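Local coordinates for protein transcriptional regulator nlh2 (Aquifex aeolicus, PDB 4G3V) that probably acts as a sigma-54-dependent transcriptional activator whose regulatory GAF domain, here in an inactive state, controls its activity, at residues K7-L19 and K30-V42. Numbering follows the deposited sequence.
Sequences KEINVVNEITKIL and KEVLKVLYSYLGV
The ring of Tyr-39 lies against helix 7-19 as a knob among Lys-7, Asn-10, Val-11 and Glu-14. Val-11 CA sits over one face of the ring and Val-11 CG2 meets Tyr-39 CB at 3.7 Å, while Asn-10 CB comes up near the ring plane at the edge, 4.0 Å from Tyr-39 CE2. The phenol oxygen ends at the aliphatic part of Glu-14, whose CG is 3.8 Å from Tyr-39 OH. With CG anti to its carbonyl carbon (chi1 -77°), Tyr-39 is directed across the interhelical groove. Cutting Tyr-39 back to an alanine removes the ring, which would probably uncover this side of Val-11 and leave a gap beside Asn-10 and Glu-14.

One turn back, Val-35 is a second knob, set among Val-11, Glu-14, Ile-15 and Ile-18. Its two methyls divide the work: CG2 reaches Ile-15 CG1 at 3.7 Å, whereas CG1 faces Ile-18 CD1 and Glu-14 CG. Further along, the side chain of Ile-18 crosses the bent chain of Glu-31 at about a right angle, Ile-18 CD1 lying 3.5 Å from Glu-31 CG, and Leu-19 CD2 touches Val-32 CG2 at 3.8 Å. Glu-31 OE1 is salt-bridged on its syn side by Lys-34 NZ within the same helix.

The helices run nearly antiparallel, at 159° with axes 9.8 Å apart. Helix 139-162 backs the pair, its Ile-152 touching both Ile-15 and Leu-36. Asn-13, which makes no contact across the pair, bonds instead through OD1 to Asn-150 and Asn-154 of the second subunit. Carbon contacts of Val-11, Ile-15, Ile-18 and Leu-19 with Val-32, Val-35 and Tyr-39 dominate the interface, implying that the two helices are joined chiefly by complementary shape.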
ATOM      1  N   LYS A   7       4.554  -6.220  11.883  1.00 33.86           N
ATOM      2  CA  LYS A   7       4.643  -4.784  12.157  1.00 35.53           C
ATOM      3  C   LYS A   7       4.450  -3.952  10.893  1.00 32.15           C
ATOM      4  O   LYS A   7       3.876  -2.866  10.944  1.00 32.89           O
ATOM      5  CB  LYS A   7       5.981  -4.414  12.795  1.00 39.78           C
ATOM      6  CG  LYS A   7       6.140  -4.857  14.234  1.00 43.57           C
ATOM      7  CD  LYS A   7       7.494  -4.415  14.762  1.00 50.18           C
ATOM      8  CE  LYS A   7       7.788  -4.978  16.141  1.00 57.39           C
ATOM      9  NZ  LYS A   7       9.181  -4.653  16.580  1.00 62.78           N
ATOM     10  N   GLU A   8       4.926  -4.455   9.761  1.00 29.39           N
ATOM     11  CA  GLU A   8       4.747  -3.759   8.487  1.00 29.08           C
ATOM     12  C   GLU A   8       3.285  -3.719   8.074  1.00 28.40           C
ATOM     13  O   GLU A   8       2.778  -2.694   7.594  1.00 29.02           O
ATOM     14  CB  GLU A   8       5.588  -4.434   7.400  1.00 31.64           C
ATOM     15  CG  GLU A   8       7.074  -4.196   7.588  1.00 32.57           C
ATOM     16  CD  GLU A   8       7.951  -5.028   6.663  1.00 37.03           C
ATOM     17  OE1 GLU A   8       7.437  -5.949   5.980  1.00 35.77           O
ATOM     18  OE2 GLU A   8       9.170  -4.755   6.632  1.00 41.12           O
ATOM     19  N   ILE A   9       2.597  -4.833   8.273  1.00 28.60           N
ATOM     20  CA  ILE A   9       1.175  -4.892   7.966  1.00 28.84           C
ATOM     21  C   ILE A   9       0.422  -3.912   8.858  1.00 26.90           C
ATOM     22  O   ILE A   9      -0.410  -3.107   8.387  1.00 27.34           O
ATOM     23  CB  ILE A   9       0.647  -6.322   8.157  1.00 29.21           C
ATOM     24  CG1 ILE A   9       1.170  -7.212   7.015  1.00 34.38           C
ATOM     25  CG2 ILE A   9      -0.870  -6.335   8.194  1.00 30.56           C
ATOM     26  CD1 ILE A   9       1.059  -8.710   7.279  1.00 37.29           C
ATOM     27  N   ASN A  10       0.735  -3.957  10.150  1.00 26.78           N
ATOM     28  CA  ASN A  10       0.070  -3.075  11.104  1.00 27.37           C
ATOM     29  C   ASN A  10       0.352  -1.590  10.859  1.00 24.20           C
ATOM     30  O   ASN A  10      -0.544  -0.747  11.018  1.00 26.19           O
ATOM     31  CB  ASN A  10       0.414  -3.488  12.545  1.00 30.54           C
ATOM     32  CG  ASN A  10      -0.237  -4.817  12.934  1.00 35.34           C
ATOM     33  OD1 ASN A  10      -1.283  -5.183  12.391  1.00 39.62           O
ATOM     34  ND2 ASN A  10       0.377  -5.543  13.873  1.00 36.05           N
ATOM     35  N   VAL A  11       1.572  -1.244  10.482  1.00 25.17           N
ATOM     36  CA  VAL A  11       1.871   0.174  10.243  1.00 24.35           C
ATOM     37  C   VAL A  11       1.159   0.687   8.993  1.00 23.38           C
ATOM     38  O   VAL A  11       0.727   1.840   8.943  1.00 25.15           O
ATOM     39  CB  VAL A  11       3.395   0.492  10.204  1.00 31.23           C
ATOM     40  CG1 VAL A  11       3.990   0.189   8.866  1.00 32.40           C
ATOM     41  CG2 VAL A  11       3.630   1.969  10.548  1.00 33.16           C
ATOM     42  N   VAL A  12       1.036  -0.158   7.979  1.00 23.37           N
ATOM     43  CA  VAL A  12       0.288   0.219   6.787  1.00 23.16           C
ATOM     44  C   VAL A  12      -1.189   0.444   7.145  1.00 22.91           C
ATOM     45  O   VAL A  12      -1.796   1.441   6.728  1.00 23.31           O
ATOM     46  CB  VAL A  12       0.441  -0.842   5.674  1.00 25.43           C
ATOM     47  CG1 VAL A  12      -0.652  -0.693   4.613  1.00 26.84           C
ATOM     48  CG2 VAL A  12       1.832  -0.737   5.053  1.00 26.84           C
ATOM     49  N   ASN A  13      -1.780  -0.451   7.923  1.00 23.05           N
ATOM     50  CA  ASN A  13      -3.163  -0.219   8.372  1.00 24.71           C
ATOM     51  C   ASN A  13      -3.294   1.078   9.172  1.00 21.44           C
ATOM     52  O   ASN A  13      -4.239   1.841   8.990  1.00 22.70           O
ATOM     53  CB  ASN A  13      -3.679  -1.383   9.230  1.00 26.01           C
ATOM     54  CG  ASN A  13      -3.765  -2.681   8.467  1.00 27.11           C
ATOM     55  OD1 ASN A  13      -3.826  -2.691   7.240  1.00 26.28           O
ATOM     56  ND2 ASN A  13      -3.775  -3.795   9.198  1.00 28.61           N
ATOM     57  N   GLU A  14      -2.335   1.330  10.058  1.00 22.82           N
ATOM     58  CA  GLU A  14      -2.373   2.512  10.925  1.00 23.98           C
ATOM     59  C   GLU A  14      -2.212   3.797  10.110  1.00 20.92           C
ATOM     60  O   GLU A  14      -2.916   4.773  10.327  1.00 23.54           O
ATOM     61  CB  GLU A  14      -1.276   2.407  11.983  1.00 26.46           C
ATOM     62  CG  GLU A  14      -1.120   3.635  12.883  1.00 30.46           C
ATOM     63  CD  GLU A  14      -2.293   3.898  13.811  1.00 35.13           C
ATOM     64  OE1 GLU A  14      -3.306   3.165  13.778  1.00 35.17           O
ATOM     65  OE2 GLU A  14      -2.179   4.861  14.596  1.00 36.95           O
ATOM     66  N   ILE A  15      -1.288   3.785   9.149  1.00 20.77           N
ATOM     67  CA  ILE A  15      -1.082   4.933   8.279  1.00 21.34           C
ATOM     68  C   ILE A  15      -2.338   5.235   7.471  1.00 21.89           C
ATOM     69  O   ILE A  15      -2.711   6.394   7.322  1.00 21.47           O
ATOM     70  CB  ILE A  15       0.163   4.724   7.374  1.00 22.24           C
ATOM     71  CG1 ILE A  15       1.434   4.843   8.241  1.00 23.43           C
ATOM     72  CG2 ILE A  15       0.204   5.743   6.251  1.00 22.18           C
ATOM     73  CD1 ILE A  15       2.730   4.415   7.543  1.00 24.75           C
ATOM     74  N   THR A  16      -3.022   4.200   6.981  1.00 22.90           N
ATOM     75  CA  THR A  16      -4.248   4.423   6.215  1.00 22.93           C
ATOM     76  C   THR A  16      -5.325   5.055   7.095  1.00 21.98           C
ATOM     77  O   THR A  16      -6.063   5.941   6.661  1.00 22.28           O
ATOM     78  CB  THR A  16      -4.744   3.102   5.593  1.00 23.35           C
ATOM     79  OG1 THR A  16      -3.722   2.588   4.732  1.00 23.28           O
ATOM     80  CG2 THR A  16      -6.011   3.275   4.790  1.00 25.61           C
ATOM     81  N   LYS A  17      -5.396   4.604   8.336  1.00 22.42           N
ATOM     82  CA  LYS A  17      -6.326   5.169   9.312  1.00 23.68           C
ATOM     83  C   LYS A  17      -6.044   6.656   9.551  1.00 22.94           C
ATOM     84  O   LYS A  17      -6.964   7.473   9.552  1.00 24.62           O
ATOM     85  CB  LYS A  17      -6.227   4.397  10.620  1.00 23.69           C
ATOM     86  CG  LYS A  17      -7.185   4.874  11.694  1.00 26.62           C
ATOM     87  CD  LYS A  17      -7.149   3.946  12.920  1.00 29.83           C
ATOM     88  CE  LYS A  17      -8.042   4.463  14.033  1.00 37.04           C
ATOM     89  NZ  LYS A  17      -7.935   3.643  15.283  1.00 40.46           N
ATOM     90  N   ILE A  18      -4.776   7.008   9.743  1.00 23.47           N
ATOM     91  CA  ILE A  18      -4.385   8.409   9.919  1.00 25.13           C
ATOM     92  C   ILE A  18      -4.743   9.248   8.689  1.00 24.41           C
ATOM     93  O   ILE A  18      -5.348  10.323   8.802  1.00 25.04           O
ATOM     94  CB  ILE A  18      -2.879   8.521  10.171  1.00 26.09           C
ATOM     95  CG1 ILE A  18      -2.517   7.915  11.529  1.00 26.04           C
ATOM     96  CG2 ILE A  18      -2.413   9.972  10.088  1.00 27.52           C
ATOM     97  CD1 ILE A  18      -1.052   7.564  11.647  1.00 27.42           C
ATOM     98  N   LEU A  19      -4.374   8.747   7.512  1.00 23.40           N
ATOM     99  CA  LEU A  19      -4.537   9.510   6.286  1.00 24.37           C
ATOM    100  C   LEU A  19      -5.983   9.601   5.775  1.00 24.10           C
ATOM    101  O   LEU A  19      -6.283  10.428   4.912  1.00 25.24           O
ATOM    102  CB  LEU A  19      -3.628   8.946   5.199  1.00 23.15           C
ATOM    103  CG  LEU A  19      -2.130   9.005   5.512  1.00 22.48           C
ATOM    104  CD1 LEU A  19      -1.341   8.403   4.356  1.00 24.17           C
ATOM    105  CD2 LEU A  19      -1.679  10.439   5.793  1.00 23.95           C
ATOM    106  N   LYS A  30       3.355  14.359   9.635  1.00 27.50           N
ATOM    107  CA  LYS A  30       4.165  14.163  10.820  1.00 28.75           C
ATOM    108  C   LYS A  30       3.785  12.865  11.524  1.00 28.18           C
ATOM    109  O   LYS A  30       4.660  12.145  11.984  1.00 29.01           O
ATOM    110  CB  LYS A  30       4.016  15.351  11.781  1.00 32.17           C
ATOM    111  CG  LYS A  30       4.898  15.260  12.990  1.00 35.64           C
ATOM    112  CD  LYS A  30       6.370  15.459  12.611  1.00 42.66           C
ATOM    113  CE  LYS A  30       7.259  15.490  13.845  1.00 47.37           C
ATOM    114  NZ  LYS A  30       8.513  16.226  13.589  1.00 47.65           N
ATOM    115  N   GLU A  31       2.487  12.571  11.621  1.00 28.60           N
ATOM    116  CA  GLU A  31       2.044  11.384  12.348  1.00 28.09           C
ATOM    117  C   GLU A  31       2.482  10.118  11.600  1.00 25.15           C
ATOM    118  O   GLU A  31       2.835   9.117  12.217  1.00 27.03           O
ATOM    119  CB  GLU A  31       0.535  11.404  12.564  1.00 32.09           C
ATOM    120  CG  GLU A  31       0.016  10.326  13.501  1.00 35.39           C
ATOM    121  CD  GLU A  31       0.355  10.555  14.965  1.00 39.90           C
ATOM    122  OE1 GLU A  31       0.954  11.598  15.324  1.00 38.85           O
ATOM    123  OE2 GLU A  31       0.003   9.667  15.769  1.00 39.43           O
ATOM    124  N   VAL A  32       2.480  10.161  10.270  1.00 23.49           N
ATOM    125  CA  VAL A  32       3.032   9.045   9.496  1.00 24.60           C
ATOM    126  C   VAL A  32       4.501   8.775   9.874  1.00 25.07           C
ATOM    127  O   VAL A  32       4.896   7.625  10.122  1.00 24.63           O
ATOM    128  CB  VAL A  32       2.912   9.304   7.985  1.00 24.70           C
ATOM    129  CG1 VAL A  32       3.691   8.244   7.168  1.00 25.77           C
ATOM    130  CG2 VAL A  32       1.464   9.320   7.580  1.00 26.93           C
ATOM    131  N   LEU A  33       5.316   9.821   9.938  1.00 25.08           N
ATOM    132  CA  LEU A  33       6.722   9.636  10.275  1.00 27.77           C
ATOM    133  C   LEU A  33       6.886   9.151  11.712  1.00 27.87           C
ATOM    134  O   LEU A  33       7.787   8.361  12.010  1.00 27.89           O
ATOM    135  CB  LEU A  33       7.511  10.928  10.044  1.00 27.23           C
ATOM    136  CG  LEU A  33       7.489  11.435   8.589  1.00 26.87           C
ATOM    137  CD1 LEU A  33       8.381  12.663   8.393  1.00 27.95           C
ATOM    138  CD2 LEU A  33       7.896  10.339   7.629  1.00 28.10           C
ATOM    139  N   LYS A  34       6.014   9.613  12.601  1.00 27.15           N
ATOM    140  CA  LYS A  34       6.055   9.181  13.987  0.57 28.32           C
ATOM    141  C   LYS A  34       5.770   7.685  14.105  1.00 28.96           C
ATOM    142  O   LYS A  34       6.428   6.977  14.871  1.00 30.80           O
ATOM    143  CB  LYS A  34       5.050   9.976  14.822  0.57 30.22           C
ATOM    144  CG  LYS A  34       5.082   9.658  16.299  0.57 34.47           C
ATOM    145  CD  LYS A  34       3.989  10.417  17.044  0.57 37.94           C
ATOM    146  CE  LYS A  34       4.127  11.918  16.881  0.57 41.53           C
ATOM    147  NZ  LYS A  34       3.020  12.649  17.554  0.57 43.64           N
ATOM    148  N   VAL A  35       4.796   7.192  13.345  1.00 28.03           N
ATOM    149  CA  VAL A  35       4.502   5.760  13.421  1.00 30.89           C
ATOM    150  C   VAL A  35       5.589   4.931  12.716  1.00 29.62           C
ATOM    151  O   VAL A  35       5.855   3.794  13.106  1.00 33.91           O
ATOM    152  CB  VAL A  35       3.049   5.378  12.974  1.00 34.33           C
ATOM    153  CG1 VAL A  35       2.018   6.067  13.877  1.00 32.56           C
ATOM    154  CG2 VAL A  35       2.787   5.720  11.554  1.00 35.04           C
ATOM    155  N   LEU A  36       6.248   5.486  11.704  1.00 28.57           N
ATOM    156  CA  LEU A  36       7.389   4.776  11.116  1.00 28.05           C
ATOM    157  C   LEU A  36       8.467   4.569  12.171  1.00 30.57           C
ATOM    158  O   LEU A  36       9.139   3.535  12.217  1.00 32.27           O
ATOM    159  CB  LEU A  36       7.962   5.547   9.937  1.00 31.22           C
ATOM    160  CG  LEU A  36       7.177   5.355   8.646  1.00 33.66           C
ATOM    161  CD1 LEU A  36       7.775   6.177   7.521  1.00 35.57           C
ATOM    162  CD2 LEU A  36       7.171   3.881   8.281  1.00 35.28           C
ATOM    163  N   TYR A  37       8.635   5.561  13.026  1.00 32.75           N
ATOM    164  CA  TYR A  37       9.560   5.417  14.136  1.00 35.31           C
ATOM    165  C   TYR A  37       9.046   4.403  15.163  1.00 36.26           C
ATOM    166  O   TYR A  37       9.754   3.478  15.549  1.00 37.40           O
ATOM    167  CB  TYR A  37       9.779   6.766  14.802  1.00 42.03           C
ATOM    168  CG  TYR A  37      10.517   6.657  16.098  1.00 46.92           C
ATOM    169  CD1 TYR A  37      11.887   6.488  16.120  1.00 51.18           C
ATOM    170  CD2 TYR A  37       9.842   6.724  17.304  1.00 49.53           C
ATOM    171  CE1 TYR A  37      12.567   6.389  17.314  1.00 53.94           C
ATOM    172  CE2 TYR A  37      10.511   6.626  18.496  1.00 53.62           C
ATOM    173  CZ  TYR A  37      11.866   6.464  18.496  1.00 55.34           C
ATOM    174  OH  TYR A  37      12.506   6.367  19.696  1.00 60.00           O
ATOM    175  N   SER A  38       7.809   4.570  15.606  1.00 37.12           N
ATOM    176  CA  SER A  38       7.297   3.735  16.688  1.00 39.95           C
ATOM    177  C   SER A  38       7.091   2.267  16.270  1.00 40.70           C
ATOM    178  O   SER A  38       7.346   1.360  17.057  1.00 43.79           O
ATOM    179  CB  SER A  38       6.004   4.337  17.250  1.00 39.38           C
ATOM    180  OG  SER A  38       4.940   4.199  16.325  1.00 41.51           O
ATOM    181  N   TYR A  39       6.639   2.032  15.039  1.00 36.02           N
ATOM    182  CA  TYR A  39       6.427   0.670  14.559  1.00 35.00           C
ATOM    183  C   TYR A  39       7.695   0.035  13.971  1.00 34.62           C
ATOM    184  O   TYR A  39       7.975  -1.145  14.230  1.00 36.68           O
ATOM    185  CB  TYR A  39       5.323   0.623  13.497  1.00 36.14           C
ATOM    186  CG  TYR A  39       3.905   0.721  14.033  1.00 35.84           C
ATOM    187  CD1 TYR A  39       3.413   1.917  14.549  1.00 36.44           C
ATOM    188  CD2 TYR A  39       3.045  -0.377  13.991  1.00 35.76           C
ATOM    189  CE1 TYR A  39       2.115   2.013  15.020  1.00 37.34           C
ATOM    190  CE2 TYR A  39       1.742  -0.286  14.458  1.00 37.85           C
ATOM    191  CZ  TYR A  39       1.285   0.910  14.972  1.00 39.34           C
ATOM    192  OH  TYR A  39      -0.014   1.010  15.456  1.00 39.63           O
ATOM    193  N   LEU A  40       8.458   0.798  13.186  1.00 34.06           N
ATOM    194  CA  LEU A  40       9.550   0.209  12.396  1.00 34.00           C
ATOM    195  C   LEU A  40      10.956   0.703  12.726  1.00 36.49           C
ATOM    196  O   LEU A  40      11.917   0.285  12.070  1.00 38.58           O
ATOM    197  CB  LEU A  40       9.303   0.438  10.899  1.00 34.73           C
ATOM    198  CG  LEU A  40       8.042  -0.208  10.334  1.00 37.87           C
ATOM    199  CD1 LEU A  40       7.995  -0.018   8.835  1.00 36.96           C
ATOM    200  CD2 LEU A  40       7.986  -1.693  10.691  1.00 40.25           C
ATOM    201  N   GLY A  41      11.084   1.595  13.706  1.00 36.81           N
ATOM    202  CA  GLY A  41      12.387   2.026  14.189  1.00 41.37           C
ATOM    203  C   GLY A  41      13.111   2.994  13.271  1.00 41.99           C
ATOM    204  O   GLY A  41      14.345   3.091  13.292  1.00 46.21           O
ATOM    205  N   VAL A  42      12.356   3.713  12.457  1.00 36.89           N
ATOM    206  CA  VAL A  42      12.950   4.673  11.533  1.00 37.61           C
ATOM    207  C   VAL A  42      13.182   5.982  12.260  1.00 38.64           C
ATOM    208  O   VAL A  42      12.244   6.737  12.498  1.00 38.13           O
ATOM    209  CB  VAL A  42      12.042   4.916  10.322  1.00 34.57           C
ATOM    210  CG1 VAL A  42      12.599   6.029   9.451  1.00 33.71           C
ATOM    211  CG2 VAL A  42      11.876   3.632   9.533  1.00 33.80           C
TER